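Local coordinates for protein EvdMO1 (Micromonospora carbonacea, PDB 5T39) that is a bifunctional enzyme of everninomicin biosynthesis whose methyltransferase domain binds S-adenosyl-L-homocysteine and probably transfers a methyl group from S-adenosylmethionine to a sugar, at residues G106-E109 and N110-A114; W215-R218 and A219-F222. All blocks are in the same frame, centred on the assembly; numbering follows the deposited sequence.

Interaction 1: G106-E109 and N110-A114; sequences GREE and NLRRA. With SAH (S-adenosyl-L-homocysteine), chain B.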
# COMPACT_ATOMS: atom_id res chain seq x y z
N GLY A 106 -1.06 4.72 8.25
CA GLY A 106 -1.04 4.54 9.69
C GLY A 106 -0.13 5.44 10.48
O GLY A 106 -0.33 5.56 11.69
N ARG A 107 0.88 6.04 9.85
CA ARG A 107 1.86 6.87 10.56
C ARG A 107 1.61 8.33 10.21
O ARG A 107 1.66 8.72 9.05
CB ARG A 107 3.28 6.44 10.18
CG ARG A 107 3.64 5.10 10.78
CD ARG A 107 5.03 4.60 10.38
NE ARG A 107 5.30 3.34 11.07
CZ ARG A 107 5.66 3.22 12.33
NH1 ARG A 107 5.92 4.30 13.07
NH2 ARG A 107 5.79 2.02 12.85
N GLU A 108 1.34 9.13 11.24
CA GLU A 108 1.00 10.53 11.00
C GLU A 108 2.10 11.27 10.26
O GLU A 108 1.82 12.10 9.40
CB GLU A 108 0.69 11.22 12.32
CG GLU A 108 0.26 12.67 12.16
CD GLU A 108 -0.17 13.29 13.46
OE1 GLU A 108 0.51 13.04 14.48
OE2 GLU A 108 -1.18 14.02 13.47
N GLU A 109 3.37 10.98 10.56
CA GLU A 109 4.46 11.68 9.90
C GLU A 109 4.47 11.40 8.41
O GLU A 109 4.77 12.29 7.60
CB GLU A 109 5.79 11.29 10.54
CG GLU A 109 5.93 11.73 11.99
CD GLU A 109 5.43 10.68 13.00
OE1 GLU A 109 4.73 9.71 12.62
OE2 GLU A 109 5.76 10.84 14.20
N ASN A 110 4.17 10.15 8.01
CA ASN A 110 4.10 9.82 6.59
C ASN A 110 2.92 10.53 5.95
O ASN A 110 3.04 11.13 4.88
CB ASN A 110 3.94 8.31 6.40
CG ASN A 110 5.17 7.53 6.81
OD1 ASN A 110 6.24 8.08 7.05
ND2 ASN A 110 5.01 6.22 6.91
N LEU A 111 1.76 10.47 6.62
CA LEU A 111 0.55 11.10 6.11
C LEU A 111 0.77 12.58 5.82
O LEU A 111 0.30 13.11 4.80
CB LEU A 111 -0.58 10.91 7.11
CG LEU A 111 -1.88 11.67 6.87
CD1 LEU A 111 -2.49 11.23 5.58
CD2 LEU A 111 -2.82 11.46 8.01
N ARG A 112 1.46 13.29 6.72
CA ARG A 112 1.70 14.71 6.50
C ARG A 112 2.50 14.95 5.23
O ARG A 112 2.25 15.92 4.51
CB ARG A 112 2.41 15.34 7.69
CG ARG A 112 1.60 15.37 8.97
CD ARG A 112 0.17 15.88 8.81
NE ARG A 112 -0.58 15.65 10.04
CZ ARG A 112 -1.87 15.37 10.11
NH1 ARG A 112 -2.60 15.27 9.00
NH2 ARG A 112 -2.45 15.17 11.28
N ARG A 113 3.47 14.08 4.95
CA ARG A 113 4.19 14.15 3.68
C ARG A 113 3.28 13.95 2.49
O ARG A 113 3.32 14.70 1.51
CB ARG A 113 5.46 13.32 3.62
CG ARG A 113 6.34 13.46 4.80
CD ARG A 113 7.76 12.95 4.55
NE ARG A 113 8.32 12.66 5.85
CZ ARG A 113 8.21 11.49 6.49
NH1 ARG A 113 7.74 10.42 5.87
NH2 ARG A 113 8.63 11.40 7.73
N ALA A 114 2.46 12.90 2.55
CA ALA A 114 1.54 12.61 1.46
C ALA A 114 0.57 13.76 1.22
O ALA A 114 0.29 14.11 0.08
CB ALA A 114 0.78 11.32 1.76
N SAH B . 2.38 1.06 -0.23
CA SAH B . 3.68 1.72 -0.34
CB SAH B . 4.39 1.84 1.00
CG SAH B . 4.70 0.50 1.65
SD SAH B . 5.63 0.70 3.19
C SAH B . 4.56 0.95 -1.30
O SAH B . 5.66 1.40 -1.64
OXT SAH B . 4.18 -0.14 -1.72
C5' SAH B . 4.29 0.38 4.37
C4' SAH B . 3.36 1.57 4.60
O4' SAH B . 2.22 1.08 5.32
C3' SAH B . 3.99 2.67 5.43
O3' SAH B . 3.58 3.96 5.01
C2' SAH B . 3.47 2.34 6.82
O2' SAH B . 3.47 3.40 7.76
C1' SAH B . 2.08 1.82 6.51
N9 SAH B . 1.51 0.95 7.53
C8 SAH B . 2.14 -0.06 8.21
N7 SAH B . 1.27 -0.67 9.04
C5 SAH B . 0.08 -0.03 8.90
C6 SAH B . -1.16 -0.20 9.51
N6 SAH B . -1.40 -1.11 10.45
N1 SAH B . -2.19 0.61 9.12
C2 SAH B . -1.98 1.58 8.18
N3 SAH B . -0.78 1.80 7.57
C4 SAH B . 0.22 0.97 7.95
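R107, at the N-cap position of helix 108-121, opens its first turn by accepting L111 N on its carbonyl O (3.0 Å), and R112 N repeats the i to i+4 bond to E108 O. On the outer side of the helix E108 OE2 uses its anti lone pair for a salt bridge to R112 NH2 (2.8 Å), which it meets 27° out of the guanidinium plane; R112 NH1 turns to E115. Towards the cofactor, R107 and N110 run side by side. R107 CD presses on SAH O2' (3.3 Å), while its NE goes to R207 O. N110 ND2 makes a weak bond to SAH O3' (3.3 Å) and is gripped more firmly by Q205 O and E105 OE1. N110 OD1 takes R113 NH1 (3.0 Å), a second-shell bond that helps fix the rotation of the amide; R113 NH2 bonds to Q205 OE1. With a leucine in place of R113, N110 OD1 and E86, the salt-bridge mate of R113 NH1, would probably each lose a partner. E109 O sits over the centre of one R113 guanidinium face. In the Rossmann-like beta-alpha-beta unit, helix 108-121 follows strand 100-105 and rests L111 on L128 and I130 of strand 126-130.

Interaction 2: W215-R218 and A219-F222; sequences WLDR and ASLF
D217 caps helix 218-228 as its N-cap, OD1 accepting S220 N (2.9 Å), three residues on. The same OD1 also takes the S220 hydroxyl, OG to OD1 2.7 Å, and the two donors come from opposite faces of the carboxylate plane. D217 CG stands between its own backbone N and carbonyl carbon (chi1 68°), which brings the oxygen over the first turn; OD2 goes to S183 OG. The buried carboxylate is thus gripped at both oxygens, and the helix start would probably favour its charged form. S220 OG in turn accepts S193 N, coupling the cap to strand 192-198.

On another side of the helix R218 runs out nearly straight and meets F222 one turn later. Its CB passes A219 N, and CG comes to 4.0 Å from F222 CE2. NE lies near the same ring carbon but spends its polar contact on E238, in a salt bridge. CZ then drops to 3.4 Å from F222 CE2, which sits over the centre of the guanidinium face. At the tip, NH1 lies over the ring face towards its rim, and NH2 is 3.4 Å from F222 CZ. The two planes are only 17° apart, so the cationic group lies almost flat on the ring, and both side chains touch I247 of strand 244-252. L216, at the end of strand 212-216, adds apolar contact: CD2 to S220 CB (3.8 Å) and CD1 to L221 CD1 (4.2 Å). The backbone follows the helical pattern, L221 N bonding to D217 O. F222 N bonds to R218 O, and that carbonyl oxygen also touches the ring at F222 CD2, 3.4 Å away.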
# COMPACT_ATOMS: atom_id res chain seq x y z
N TRP A 215 4.27 -13.45 8.71
CA TRP A 215 4.37 -13.78 7.29
C TRP A 215 3.70 -15.12 7.06
O TRP A 215 3.66 -15.97 7.94
CB TRP A 215 5.83 -13.88 6.85
CG TRP A 215 6.61 -12.60 6.82
CD1 TRP A 215 6.51 -11.53 7.65
CD2 TRP A 215 7.64 -12.29 5.88
NE1 TRP A 215 7.43 -10.57 7.29
CE2 TRP A 215 8.13 -11.01 6.20
CE3 TRP A 215 8.19 -12.97 4.80
CZ2 TRP A 215 9.15 -10.40 5.47
CZ3 TRP A 215 9.20 -12.38 4.09
CH2 TRP A 215 9.67 -11.10 4.43
N LEU A 216 3.19 -15.32 5.85
CA LEU A 216 2.55 -16.56 5.43
C LEU A 216 3.49 -17.37 4.55
O LEU A 216 4.31 -16.80 3.83
CB LEU A 216 1.27 -16.25 4.65
CG LEU A 216 0.18 -15.59 5.50
CD1 LEU A 216 -0.89 -14.96 4.65
CD2 LEU A 216 -0.46 -16.58 6.43
N ASP A 217 3.36 -18.70 4.59
CA ASP A 217 3.94 -19.49 3.50
C ASP A 217 3.05 -19.37 2.26
O ASP A 217 1.98 -18.76 2.30
CB ASP A 217 4.25 -20.93 3.92
CG ASP A 217 3.03 -21.78 4.21
OD1 ASP A 217 1.88 -21.30 4.09
OD2 ASP A 217 3.23 -22.97 4.57
N ARG A 218 3.51 -19.90 1.14
CA ARG A 218 2.79 -19.67 -0.11
C ARG A 218 1.40 -20.28 -0.07
O ARG A 218 0.42 -19.66 -0.48
CB ARG A 218 3.56 -20.21 -1.31
CG ARG A 218 3.06 -19.60 -2.62
CD ARG A 218 3.76 -20.22 -3.82
NE ARG A 218 3.47 -19.51 -5.07
CZ ARG A 218 2.38 -19.69 -5.82
NH1 ARG A 218 1.44 -20.57 -5.48
NH2 ARG A 218 2.24 -18.99 -6.94
N ALA A 219 1.30 -21.53 0.41
CA ALA A 219 0.00 -22.18 0.43
C ALA A 219 -0.97 -21.40 1.31
O ALA A 219 -2.15 -21.28 0.98
CB ALA A 219 0.14 -23.61 0.94
N SER A 220 -0.49 -20.88 2.43
CA SER A 220 -1.38 -20.15 3.32
C SER A 220 -1.77 -18.80 2.74
O SER A 220 -2.89 -18.34 2.97
CB SER A 220 -0.75 -19.99 4.70
OG SER A 220 -0.55 -21.26 5.31
N LEU A 221 -0.87 -18.15 2.00
CA LEU A 221 -1.23 -16.91 1.32
C LEU A 221 -2.35 -17.16 0.32
O LEU A 221 -3.33 -16.41 0.28
CB LEU A 221 0.00 -16.32 0.63
CG LEU A 221 -0.28 -15.10 -0.24
CD1 LEU A 221 -0.84 -13.95 0.57
CD2 LEU A 221 0.99 -14.69 -0.98
N PHE A 222 -2.22 -18.20 -0.50
CA PHE A 222 -3.26 -18.48 -1.48
C PHE A 222 -4.55 -18.92 -0.80
O PHE A 222 -5.64 -18.52 -1.23
CB PHE A 222 -2.75 -19.48 -2.53
CG PHE A 222 -1.95 -18.82 -3.61
CD1 PHE A 222 -2.48 -18.66 -4.88
CD2 PHE A 222 -0.68 -18.32 -3.37
CE1 PHE A 222 -1.76 -18.02 -5.88
CE2 PHE A 222 0.02 -17.65 -4.36
CZ PHE A 222 -0.52 -17.51 -5.62

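From the N terminus, interaction 1 comes first, where the chain leaves strand 100-105 and enters helix 108-121; interaction 2 follows where strand 212-216 passes into helix 218-228. Each joins adjoining segments and closes no more than a turn, and the first ends before the second begins, neither nested nor crossed. Their centres are about 29 Å apart, on opposite sides of the chain's centre. Interaction 1 lies by the cofactor, just past the C-terminal end of strand 100-105, beside edge strand 126-130. Interaction 2 joins the three-stranded sheet to the helix that precedes 232-239, the other edge strand. The loop holding Q205 and R207 brings the chain back to interaction 1 shortly before it reaches interaction 2.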